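Long-range contacts in chitin binding protein (Streptomyces lividans, PDB 5FTZ), which is a copper-dependent AA10 lytic polysaccharide monooxygenase that probably binds chitin and cleaves its chains oxidatively: residues His1-Pro7 with Tyr81-Phe87; Val13-Val19 with Ala69-Thr73; Thr93-Tyr99 with Pro120-Tyr126. All coordinates share one frame; numbering follows the deposited sequence.

Contact 1. Residues His1-Pro7 with Tyr81-Phe87; sequences HGYTDLP and YTFRWQF. With CU (copper (II) ion), chain B.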
loop_
_atom_site.group_PDB
_atom_site.type_symbol
_atom_site.label_atom_id
_atom_site.label_comp_id
_atom_site.label_asym_id
_atom_site.label_seq_id
_atom_site.Cartn_x
_atom_site.Cartn_y
_atom_site.Cartn_z
ATOM N N HIS A 1 6.556 -11.160 10.142
ATOM C CA HIS A 1 7.024 -12.383 10.876
ATOM C C HIS A 1 6.098 -12.689 12.015
ATOM O O HIS A 1 5.757 -11.835 12.835
ATOM C CB HIS A 1 8.482 -12.264 11.320
ATOM C CG HIS A 1 9.452 -12.344 10.176
ATOM N ND1 HIS A 1 9.469 -11.443 9.143
ATOM C CD2 HIS A 1 10.404 -13.248 9.869
ATOM C CE1 HIS A 1 10.373 -11.775 8.244
ATOM N NE2 HIS A 1 10.963 -12.868 8.674
ATOM N N GLY A 2 5.623 -13.928 12.033
ATOM C CA GLY A 2 4.694 -14.365 13.048
ATOM C C GLY A 2 4.216 -15.769 12.808
ATOM O O GLY A 2 4.521 -16.371 11.781
ATOM N N TYR A 3 3.356 -16.247 13.715
ATOM C CA TYR A 3 2.825 -17.610 13.632
ATOM C C TYR A 3 1.515 -17.629 14.413
ATOM O O TYR A 3 1.263 -16.773 15.261
ATOM C CB TYR A 3 3.824 -18.624 14.252
ATOM C CG TYR A 3 4.296 -18.268 15.618
ATOM C CD1 TYR A 3 3.559 -18.589 16.745
ATOM C CD2 TYR A 3 5.451 -17.541 15.793
ATOM C CE1 TYR A 3 3.923 -18.152 18.007
ATOM C CE2 TYR A 3 5.896 -17.148 17.065
ATOM C CZ TYR A 3 5.115 -17.458 18.172
ATOM O OH TYR A 3 5.477 -17.132 19.464
ATOM N N THR A 4 0.770 -18.689 14.258
ATOM C CA THR A 4 -0.428 -18.871 15.068
ATOM C C THR A 4 -0.080 -19.635 16.342
ATOM O O THR A 4 0.631 -20.653 16.319
ATOM C CB THR A 4 -1.509 -19.646 14.318
ATOM O OG1 THR A 4 -0.871 -20.705 13.650
ATOM C CG2 THR A 4 -2.240 -18.780 13.285
ATOM N N ASP A 5 -0.634 -19.154 17.437
ATOM C CA ASP A 5 -0.568 -19.926 18.686
ATOM C C ASP A 5 -1.927 -20.450 19.141
ATOM O O ASP A 5 -1.948 -21.274 20.012
ATOM C CB ASP A 5 0.219 -19.218 19.812
ATOM C CG ASP A 5 -0.479 -18.120 20.386
ATOM O OD1 ASP A 5 -1.435 -17.614 19.829
ATOM O OD2 ASP A 5 -0.107 -17.683 21.516
ATOM N N LEU A 6 -2.998 -20.088 18.441
ATOM C CA LEU A 6 -4.311 -20.725 18.636
ATOM C C LEU A 6 -4.963 -20.906 17.283
ATOM O O LEU A 6 -5.228 -19.901 16.603
ATOM C CB LEU A 6 -5.283 -19.922 19.535
ATOM C CG LEU A 6 -4.874 -19.779 20.961
ATOM C CD1 LEU A 6 -5.725 -18.743 21.648
ATOM C CD2 LEU A 6 -4.933 -21.131 21.688
ATOM N N PRO A 7 -5.226 -22.152 16.831
ATOM C CA PRO A 7 -4.733 -23.397 17.407
ATOM C C PRO A 7 -3.208 -23.446 17.180
ATOM O O PRO A 7 -2.741 -22.983 16.130
ATOM C CB PRO A 7 -5.451 -24.460 16.548
ATOM C CG PRO A 7 -5.712 -23.817 15.228
ATOM C CD PRO A 7 -5.815 -22.338 15.492
ATOM N N TYR A 81 -14.516 -19.870 17.607
ATOM C CA TYR A 81 -13.180 -20.119 18.151
ATOM C C TYR A 81 -12.338 -18.874 17.985
ATOM O O TYR A 81 -12.475 -18.157 16.993
ATOM C CB TYR A 81 -12.567 -21.311 17.420
ATOM C CG TYR A 81 -11.201 -21.782 17.928
ATOM C CD1 TYR A 81 -11.111 -22.659 18.981
ATOM C CD2 TYR A 81 -10.043 -21.362 17.335
ATOM C CE1 TYR A 81 -9.879 -23.112 19.478
ATOM C CE2 TYR A 81 -8.771 -21.754 17.793
ATOM C CZ TYR A 81 -8.703 -22.646 18.838
ATOM O OH TYR A 81 -7.449 -23.051 19.344
ATOM N N THR A 82 -11.488 -18.581 18.957
ATOM C CA THR A 82 -10.511 -17.478 18.819
ATOM C C THR A 82 -9.251 -17.964 18.159
ATOM O O THR A 82 -8.520 -18.774 18.729
ATOM C CB THR A 82 -10.202 -16.877 20.174
ATOM O OG1 THR A 82 -11.377 -16.203 20.638
ATOM C CG2 THR A 82 -9.075 -15.875 20.099
ATOM N N PHE A 83 -8.989 -17.460 16.953
ATOM C CA PHE A 83 -7.744 -17.723 16.250
ATOM C C PHE A 83 -6.780 -16.636 16.661
ATOM O O PHE A 83 -7.188 -15.465 16.764
ATOM C CB PHE A 83 -7.991 -17.736 14.721
ATOM C CG PHE A 83 -8.820 -18.873 14.289
ATOM C CD1 PHE A 83 -10.224 -18.769 14.276
ATOM C CD2 PHE A 83 -8.246 -20.064 13.922
ATOM C CE1 PHE A 83 -11.000 -19.844 13.916
ATOM C CE2 PHE A 83 -9.036 -21.136 13.545
ATOM C CZ PHE A 83 -10.409 -21.021 13.554
ATOM N N ARG A 84 -5.524 -16.979 16.960
ATOM C CA ARG A 84 -4.608 -15.995 17.466
ATOM C C ARG A 84 -3.226 -16.142 16.827
ATOM O O ARG A 84 -2.685 -17.259 16.741
ATOM C CB ARG A 84 -4.497 -16.136 18.975
ATOM C CG ARG A 84 -3.676 -15.065 19.655
ATOM C CD ARG A 84 -3.764 -15.098 21.186
ATOM N NE ARG A 84 -3.024 -16.192 21.724
ATOM C CZ ARG A 84 -3.249 -16.772 22.907
ATOM N NH1 ARG A 84 -4.248 -16.368 23.690
ATOM N NH2 ARG A 84 -2.485 -17.774 23.296
ATOM N N TRP A 85 -2.698 -15.001 16.414
ATOM C CA TRP A 85 -1.353 -14.839 15.885
ATOM C C TRP A 85 -0.516 -14.111 16.888
ATOM O O TRP A 85 -0.980 -13.121 17.533
ATOM C CB TRP A 85 -1.343 -14.005 14.597
ATOM C CG TRP A 85 -1.871 -14.735 13.362
ATOM C CD1 TRP A 85 -3.209 -14.968 13.069
ATOM C CD2 TRP A 85 -1.138 -15.371 12.343
ATOM N NE1 TRP A 85 -3.327 -15.697 11.942
ATOM C CE2 TRP A 85 -2.076 -15.908 11.414
ATOM C CE3 TRP A 85 0.214 -15.490 12.077
ATOM C CZ2 TRP A 85 -1.648 -16.637 10.281
ATOM C CZ3 TRP A 85 0.629 -16.188 10.950
ATOM C CH2 TRP A 85 -0.313 -16.728 10.049
ATOM N N GLN A 86 0.761 -14.443 16.908
ATOM C CA GLN A 86 1.783 -13.672 17.635
ATOM C C GLN A 86 2.751 -13.181 16.595
ATOM O O GLN A 86 3.197 -13.946 15.718
ATOM C CB GLN A 86 2.535 -14.560 18.633
ATOM C CG GLN A 86 1.662 -15.180 19.692
ATOM C CD GLN A 86 1.061 -14.261 20.719
ATOM O OE1 GLN A 86 1.400 -13.080 20.794
ATOM N NE2 GLN A 86 0.171 -14.809 21.527
ATOM N N PHE A 87 3.058 -11.870 16.570
ATOM C CA PHE A 87 3.944 -11.332 15.578
ATOM C C PHE A 87 5.261 -10.805 16.211
ATOM O O PHE A 87 5.238 -10.231 17.291
ATOM C CB PHE A 87 3.274 -10.151 14.880
ATOM C CG PHE A 87 1.975 -10.499 14.217
ATOM C CD1 PHE A 87 1.921 -11.264 13.084
ATOM C CD2 PHE A 87 0.763 -10.106 14.783
ATOM C CE1 PHE A 87 0.703 -11.567 12.498
ATOM C CE2 PHE A 87 -0.434 -10.419 14.199
ATOM C CZ PHE A 87 -0.479 -11.158 13.055
HETATM CU CU CU B . 8.034 -10.201 8.760
#

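Contact 2. Residues Val13-Val19 with Ala69-Thr73; sequences VCQNGTV and AWPTT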
loop_
_atom_site.group_PDB
_atom_site.type_symbol
_atom_site.label_atom_id
_atom_site.label_comp_id
_atom_site.label_asym_id
_atom_site.label_seq_id
_atom_site.Cartn_x
_atom_site.Cartn_y
_atom_site.Cartn_z
ATOM N N VAL A 13 4.877 -25.511 18.260
ATOM C CA VAL A 13 5.118 -26.678 19.072
ATOM C C VAL A 13 6.562 -27.117 18.992
ATOM O O VAL A 13 7.098 -27.635 19.986
ATOM C CB VAL A 13 4.176 -27.874 18.842
ATOM C CG1 VAL A 13 2.726 -27.458 19.093
ATOM C CG2 VAL A 13 4.310 -28.531 17.548
ATOM N N CYS A 14 7.232 -26.862 17.886
ATOM C CA CYS A 14 8.684 -27.107 17.801
ATOM C C CYS A 14 9.442 -26.103 18.702
ATOM O O CYS A 14 10.271 -26.514 19.552
ATOM C CB CYS A 14 9.089 -27.013 16.331
ATOM S SG CYS A 14 8.590 -28.386 15.290
ATOM N N GLN A 15 9.090 -24.855 18.705
ATOM C CA GLN A 15 9.809 -23.867 19.524
ATOM C C GLN A 15 9.547 -24.074 21.019
ATOM O O GLN A 15 10.480 -23.870 21.838
ATOM C CB GLN A 15 9.489 -22.467 19.090
ATOM C CG GLN A 15 10.233 -21.371 19.850
ATOM C CD GLN A 15 9.505 -20.983 21.104
ATOM O OE1 GLN A 15 8.282 -21.131 21.254
ATOM N NE2 GLN A 15 10.268 -20.437 22.058
ATOM N N ASN A 16 8.353 -24.492 21.407
ATOM C CA ASN A 16 7.954 -24.403 22.788
ATOM C C ASN A 16 8.353 -25.618 23.615
ATOM O O ASN A 16 8.050 -25.650 24.800
ATOM C CB ASN A 16 6.502 -23.960 22.928
ATOM C CG ASN A 16 5.543 -25.024 22.689
ATOM O OD1 ASN A 16 5.907 -26.204 22.542
ATOM N ND2 ASN A 16 4.230 -24.612 22.572
ATOM N N GLY A 17 9.027 -26.579 23.000
ATOM C CA GLY A 17 9.507 -27.721 23.769
ATOM C C GLY A 17 8.601 -28.909 23.685
ATOM O O GLY A 17 8.906 -29.966 24.245
ATOM N N THR A 18 7.456 -28.776 23.023
ATOM C CA THR A 18 6.508 -29.860 23.002
ATOM C C THR A 18 6.957 -30.996 22.091
ATOM O O THR A 18 6.627 -32.161 22.370
ATOM C CB THR A 18 5.106 -29.363 22.578
ATOM O OG1 THR A 18 4.715 -28.301 23.495
ATOM C CG2 THR A 18 4.064 -30.453 22.701
ATOM N N VAL A 19 7.620 -30.640 21.008
ATOM C CA VAL A 19 8.119 -31.573 20.012
ATOM C C VAL A 19 9.584 -31.316 19.888
ATOM O O VAL A 19 9.995 -30.191 19.638
ATOM C CB VAL A 19 7.417 -31.289 18.639
ATOM C CG1 VAL A 19 8.048 -31.999 17.493
ATOM C CG2 VAL A 19 5.953 -31.687 18.758
ATOM N N ALA A 69 2.833 -39.298 16.223
ATOM C CA ALA A 69 1.882 -38.312 15.749
ATOM C C ALA A 69 2.174 -36.899 16.274
ATOM O O ALA A 69 2.661 -36.689 17.375
ATOM C CB ALA A 69 0.481 -38.703 16.184
ATOM N N TRP A 70 1.915 -35.894 15.449
ATOM C CA TRP A 70 1.949 -34.543 15.938
ATOM C C TRP A 70 0.956 -34.378 17.055
ATOM O O TRP A 70 -0.093 -34.962 17.027
ATOM C CB TRP A 70 1.606 -33.523 14.856
ATOM C CG TRP A 70 2.621 -33.371 13.748
ATOM C CD1 TRP A 70 2.556 -33.917 12.505
ATOM C CD2 TRP A 70 3.807 -32.567 13.791
ATOM N NE1 TRP A 70 3.633 -33.531 11.795
ATOM C CE2 TRP A 70 4.432 -32.709 12.556
ATOM C CE3 TRP A 70 4.389 -31.743 14.758
ATOM C CZ2 TRP A 70 5.610 -32.042 12.246
ATOM C CZ3 TRP A 70 5.575 -31.086 14.421
ATOM C CH2 TRP A 70 6.147 -31.236 13.209
ATOM N N PRO A 71 1.302 -33.574 18.071
ATOM C CA PRO A 71 0.263 -33.242 19.072
ATOM C C PRO A 71 -0.833 -32.444 18.458
ATOM O O PRO A 71 -0.594 -31.655 17.533
ATOM C CB PRO A 71 1.002 -32.400 20.115
ATOM C CG PRO A 71 2.183 -31.890 19.454
ATOM C CD PRO A 71 2.538 -32.835 18.328
ATOM N N THR A 72 -2.038 -32.570 18.995
ATOM C CA THR A 72 -3.192 -31.866 18.408
ATOM C C THR A 72 -3.932 -31.035 19.452
ATOM O O THR A 72 -3.904 -31.346 20.647
ATOM C CB THR A 72 -4.238 -32.816 17.821
ATOM O OG1 THR A 72 -4.869 -33.558 18.869
ATOM C CG2 THR A 72 -3.701 -33.809 16.840
ATOM N N THR A 73 -4.634 -30.011 18.984
ATOM C CA THR A 73 -5.545 -29.224 19.765
ATOM C C THR A 73 -6.945 -29.799 19.509
ATOM O O THR A 73 -7.397 -29.908 18.363
ATOM C CB THR A 73 -5.497 -27.771 19.357
ATOM O OG1 THR A 73 -4.180 -27.233 19.552
ATOM C CG2 THR A 73 -6.486 -26.900 20.149
#

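Contact 3. Residues Thr93-Tyr99 with Pro120-Tyr126; sequences TTDFKYY and PFFTVPY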
loop_
_atom_site.group_PDB
_atom_site.type_symbol
_atom_site.label_atom_id
_atom_site.label_comp_id
_atom_site.label_asym_id
_atom_site.label_seq_id
_atom_site.Cartn_x
_atom_site.Cartn_y
_atom_site.Cartn_z
ATOM N N THR A 93 -0.969 -5.543 6.290
ATOM C CA THR A 93 -1.534 -6.824 5.999
ATOM C C THR A 93 -2.665 -6.693 4.989
ATOM O O THR A 93 -3.565 -5.838 5.153
ATOM C CB THR A 93 -2.066 -7.432 7.313
ATOM O OG1 THR A 93 -0.886 -7.670 8.142
ATOM C CG2 THR A 93 -2.827 -8.745 7.080
ATOM N N THR A 94 -2.703 -7.625 4.028
ATOM C CA THR A 94 -3.785 -7.763 3.085
ATOM C C THR A 94 -4.900 -8.583 3.719
ATOM O O THR A 94 -6.013 -8.078 3.846
ATOM C CB THR A 94 -3.325 -8.425 1.786
ATOM O OG1 THR A 94 -2.335 -7.579 1.201
ATOM C CG2 THR A 94 -4.453 -8.642 0.792
ATOM N N ASP A 95 -4.649 -9.817 4.149
ATOM C CA ASP A 95 -5.696 -10.638 4.751
ATOM C C ASP A 95 -5.121 -11.818 5.531
ATOM O O ASP A 95 -3.913 -12.092 5.520
ATOM C CB ASP A 95 -6.725 -11.111 3.720
ATOM C CG ASP A 95 -6.237 -12.160 2.818
ATOM O OD1 ASP A 95 -5.086 -12.513 2.815
ATOM O OD2 ASP A 95 -7.098 -12.689 2.065
ATOM N N PHE A 96 -6.027 -12.434 6.262
ATOM C CA PHE A 96 -5.820 -13.740 6.920
ATOM C C PHE A 96 -6.810 -14.720 6.357
ATOM O O PHE A 96 -8.009 -14.361 6.279
ATOM C CB PHE A 96 -5.996 -13.643 8.442
ATOM C CG PHE A 96 -5.023 -12.706 9.125
ATOM C CD1 PHE A 96 -3.766 -13.143 9.550
ATOM C CD2 PHE A 96 -5.308 -11.373 9.277
ATOM C CE1 PHE A 96 -2.856 -12.283 10.149
ATOM C CE2 PHE A 96 -4.430 -10.522 9.882
ATOM C CZ PHE A 96 -3.191 -10.972 10.303
ATOM N N LYS A 97 -6.382 -15.914 6.017
ATOM C CA LYS A 97 -7.297 -16.948 5.507
ATOM C C LYS A 97 -7.004 -18.227 6.240
ATOM O O LYS A 97 -5.815 -18.531 6.512
ATOM C CB LYS A 97 -7.157 -17.202 4.032
ATOM C CG LYS A 97 -7.547 -16.019 3.176
ATOM C CD LYS A 97 -7.303 -16.302 1.724
ATOM C CE LYS A 97 -7.995 -15.267 0.853
ATOM N NZ LYS A 97 -7.086 -14.872 -0.209
ATOM N N TYR A 98 -8.026 -18.990 6.542
ATOM C CA TYR A 98 -7.892 -20.228 7.281
ATOM C C TYR A 98 -8.586 -21.343 6.523
ATOM O O TYR A 98 -9.738 -21.179 6.108
ATOM C CB TYR A 98 -8.504 -20.100 8.679
ATOM C CG TYR A 98 -7.885 -19.049 9.513
ATOM C CD1 TYR A 98 -8.340 -17.712 9.431
ATOM C CD2 TYR A 98 -6.847 -19.315 10.396
ATOM C CE1 TYR A 98 -7.767 -16.700 10.187
ATOM C CE2 TYR A 98 -6.260 -18.316 11.173
ATOM C CZ TYR A 98 -6.721 -17.030 11.084
ATOM O OH TYR A 98 -6.155 -16.025 11.838
ATOM N N TYR A 99 -7.889 -22.451 6.310
ATOM C CA TYR A 99 -8.318 -23.586 5.488
ATOM C C TYR A 99 -8.314 -24.814 6.366
ATOM O O TYR A 99 -7.541 -24.887 7.318
ATOM C CB TYR A 99 -7.367 -23.862 4.320
ATOM C CG TYR A 99 -7.108 -22.691 3.381
ATOM C CD1 TYR A 99 -6.216 -21.708 3.690
ATOM C CD2 TYR A 99 -7.800 -22.572 2.206
ATOM C CE1 TYR A 99 -5.979 -20.670 2.815
ATOM C CE2 TYR A 99 -7.540 -21.508 1.309
ATOM C CZ TYR A 99 -6.648 -20.591 1.636
ATOM O OH TYR A 99 -6.326 -19.487 0.844
ATOM N N PRO A 120 -11.450 -21.164 1.885
ATOM C CA PRO A 120 -11.211 -20.975 3.322
ATOM C C PRO A 120 -12.493 -20.957 4.126
ATOM O O PRO A 120 -13.545 -20.460 3.663
ATOM C CB PRO A 120 -10.539 -19.636 3.422
ATOM C CG PRO A 120 -10.603 -18.999 2.118
ATOM C CD PRO A 120 -10.916 -20.046 1.105
ATOM N N PHE A 121 -12.474 -21.521 5.308
ATOM C CA PHE A 121 -13.654 -21.488 6.160
ATOM C C PHE A 121 -13.818 -20.161 6.902
ATOM O O PHE A 121 -14.884 -19.901 7.463
ATOM C CB PHE A 121 -13.709 -22.669 7.092
ATOM C CG PHE A 121 -12.644 -22.684 8.176
ATOM C CD1 PHE A 121 -12.822 -22.007 9.384
ATOM C CD2 PHE A 121 -11.444 -23.375 7.986
ATOM C CE1 PHE A 121 -11.864 -22.016 10.342
ATOM C CE2 PHE A 121 -10.488 -23.400 8.997
ATOM C CZ PHE A 121 -10.691 -22.696 10.137
ATOM N N PHE A 122 -12.767 -19.357 6.947
ATOM C CA PHE A 122 -12.774 -18.081 7.646
ATOM C C PHE A 122 -11.775 -17.205 6.946
ATOM O O PHE A 122 -10.629 -17.627 6.720
ATOM C CB PHE A 122 -12.394 -18.313 9.118
ATOM C CG PHE A 122 -12.285 -17.079 9.959
ATOM C CD1 PHE A 122 -13.156 -16.023 9.843
ATOM C CD2 PHE A 122 -11.317 -17.044 10.977
ATOM C CE1 PHE A 122 -13.030 -14.918 10.696
ATOM C CE2 PHE A 122 -11.193 -15.945 11.808
ATOM C CZ PHE A 122 -12.069 -14.886 11.668
ATOM N N THR A 123 -12.195 -15.990 6.589
ATOM C CA THR A 123 -11.326 -15.006 5.928
ATOM C C THR A 123 -11.468 -13.689 6.631
ATOM O O THR A 123 -12.617 -13.308 6.910
ATOM C CB THR A 123 -11.746 -14.816 4.435
ATOM O OG1 THR A 123 -11.675 -16.077 3.748
ATOM C CG2 THR A 123 -10.871 -13.818 3.711
ATOM N N VAL A 124 -10.352 -12.979 6.836
ATOM C CA VAL A 124 -10.381 -11.612 7.413
ATOM C C VAL A 124 -9.660 -10.664 6.474
ATOM O O VAL A 124 -8.419 -10.614 6.478
ATOM C CB VAL A 124 -9.778 -11.621 8.801
ATOM C CG1 VAL A 124 -9.893 -10.274 9.453
ATOM C CG2 VAL A 124 -10.497 -12.639 9.684
ATOM N N PRO A 125 -10.416 -9.917 5.636
ATOM C CA PRO A 125 -9.783 -8.861 4.852
ATOM C C PRO A 125 -9.269 -7.820 5.857
ATOM O O PRO A 125 -10.007 -7.442 6.804
ATOM C CB PRO A 125 -10.921 -8.326 3.998
ATOM C CG PRO A 125 -11.999 -9.380 4.042
ATOM C CD PRO A 125 -11.874 -9.984 5.401
ATOM N N TYR A 126 -8.024 -7.327 5.690
ATOM C CA TYR A 126 -7.436 -6.450 6.710
ATOM C C TYR A 126 -7.089 -5.044 6.215
ATOM O O TYR A 126 -6.649 -4.209 6.993
ATOM C CB TYR A 126 -6.182 -7.101 7.315
ATOM C CG TYR A 126 -5.966 -6.841 8.777
ATOM C CD1 TYR A 126 -6.774 -7.421 9.731
ATOM C CD2 TYR A 126 -4.988 -5.955 9.213
ATOM C CE1 TYR A 126 -6.587 -7.186 11.085
ATOM C CE2 TYR A 126 -4.811 -5.696 10.551
ATOM C CZ TYR A 126 -5.643 -6.300 11.484
ATOM O OH TYR A 126 -5.461 -6.019 12.848
#

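Contact 1. Residues His1-Pro7 with Tyr81-Phe87
T4 and W85 meet as a bump on a flat face: the methyl CG2 of T4 sits over the five-membered indole ring, 3.4 Å from CE2 of W85 and 17° off the ring normal, a CH-pi contact. A beta-branched threonine suits a strand and fits one methyl closely to the ring. A side chain on G2, which pairs with F87, would run into the F87 ring.

On the face shared by Y3, L6, R84 and Q86, the R84 guanidinium is a flat plate with CD1 of L6 over its middle, 3.4 Å from CZ of R84, and D5 at its edge. R84 holds D5 side-on, NE to OD1 at 2.9 Å and NH2 to OD2 at 3.0 Å. NE2 of Q86 and NH2 of R84 reach OD2 of D5 from opposite faces of the carboxylate plane; OE1 of Q86 bonds to OG1 of T134. A methionine in place of R84 would probably leave the D5 carboxylate without its paired charge and take away the plate under L6.

Sharing R84 as partner, D5 and L6 make a classic beta bulge: O of R84 accepts from N of D5 (2.9 Å) and weakly from N of L6. With CG of D5 between backbone N and carbonyl carbon (chi1 73°), the carboxylate swings to R84. Upstream, H1 binds copper through N and ND1, and NE2 of H91 completes the histidine brace of lytic polysaccharide monooxygenases.

Contact 2. Residues Val13-Val19 with Ala69-Thr73
A small hydrophobic cluster beside the C14-C22 disulfide joins the end of the short helix 10-15, and the turn after it, to the loop that leads into strand 73-74. Its centre is the outer corner of the W70 indole. Atom CZ3 of W70 meets three residues: CG1 of V19 at 4.0 Å, SG of C14 at 4.1 Å and, a little farther off, CG2 of V13. The sulfur lies at the edge of the six-membered ring, 88° from the ring normal, a sulfur-aromatic contact that brings the disulfide up to the rim of the indole.

V19 divides its two methyls between neighbours. With CG1 anti to the backbone N (chi1 168°), that branch is sent to W70, while CG2 packs 3.6 Å from CD of P71. A beta-branched residue suits the place because each arm has its own partner. P71 offers a rigid ring, whose CG also receives the methyl CG2 of T18 at 4.0 Å.

No hydrogen bond links the two segments; the turn has bonds of its own. N of V19 bonds to O of V13 at 3.2 Å. OD1 of N16 accepts from N of T18 at 3.0 Å, in the carbonyl plane, and from OG1 of T18 at 2.6 Å. At the far end of the indole, NE1 of W70 bonds to O of S61, and R10 makes a cation-pi contact with the ring. N16 and T18 form an Asx turn just after the helix, where G17 leaves helical geometry with positive phi.

Contact 3. Residues Thr93-Tyr99 with Pro120-Tyr126
F96 and Y126 form the aromatic end of the tightly packed side: the edge of the F96 ring points at the face of Y126 in a T-shaped pair, with planes 88° apart. The contact atom is CE2 of F96, 3.9 Å from CD1 of Y126, and the methyl of T93 packs against CB of the same tyrosine. Farther along, Y98 and F122 lie alongside each other, pointing the same way; CD1 of Y98 comes within 3.4 Å of CD2 of F122, but the rings are slid apart and barely overlap. CB of Y98 sits over the face of the F121 ring, a CH-pi contact. CG of F121 stands between the backbone N and the carbonyl carbon (chi1 68°), which lets the ring fold back across the neighbouring strand. Bulky rings suit the buried F96 and Y98, which reach between the sheets; the other rings pack around them.

On the other face P125 is exposed and K97 and T123 partly so, though D95 is buried. CG of K97 and CG2 of T123 merely lie side by side, 4.0 Å apart. NZ of K97 bends back to OD2 of D95 in a salt bridge of 3.2 Å, which a long, flexible lysine can do while its stem stays beside the threonine. An exception is the close end of this face: CB of P120 lies over the buried Y99 ring, a CH-pi contact, with CD of P120 3.7 Å from CE2 of Y99.

Between the faces the backbones bond in antiparallel fashion, N of V124 meeting O of F96 at 2.8 Å. Strand 93-100 has strand 148-157 as its other neighbour, and a classic beta bulge places T94 and D95 both opposite T156. Over the aromatic face lies strand 134-140, with L135 against F96 and Y126, and H137 bonded to OH of Y98.

Overall arrangement
Contact 1 belongs to the three-stranded sheet 2-6, 80-87 and 134-140, and contact 3 to the mixed sheet that also holds strands 148-157 and 162-171. Their centres are about 13 Å apart, and W85, F83, F96, Y98 and F121 meet between the sheets, as in the beta-sandwich core of this family. Contact 2 comes between the two segments of contact 1 in sequence, with centres about 15 Å apart, and the two touch where P7 and Y81 reach T73. Contact 3 follows in sequence. Contact 2 joins helix 10-15 to the loop before strand 73-74, across the chain's centre from contact 3 (centres about 24 Å apart). The copper ligand H1 immediately precedes outer strand 2-6, so its copper site lies at that sheet's end.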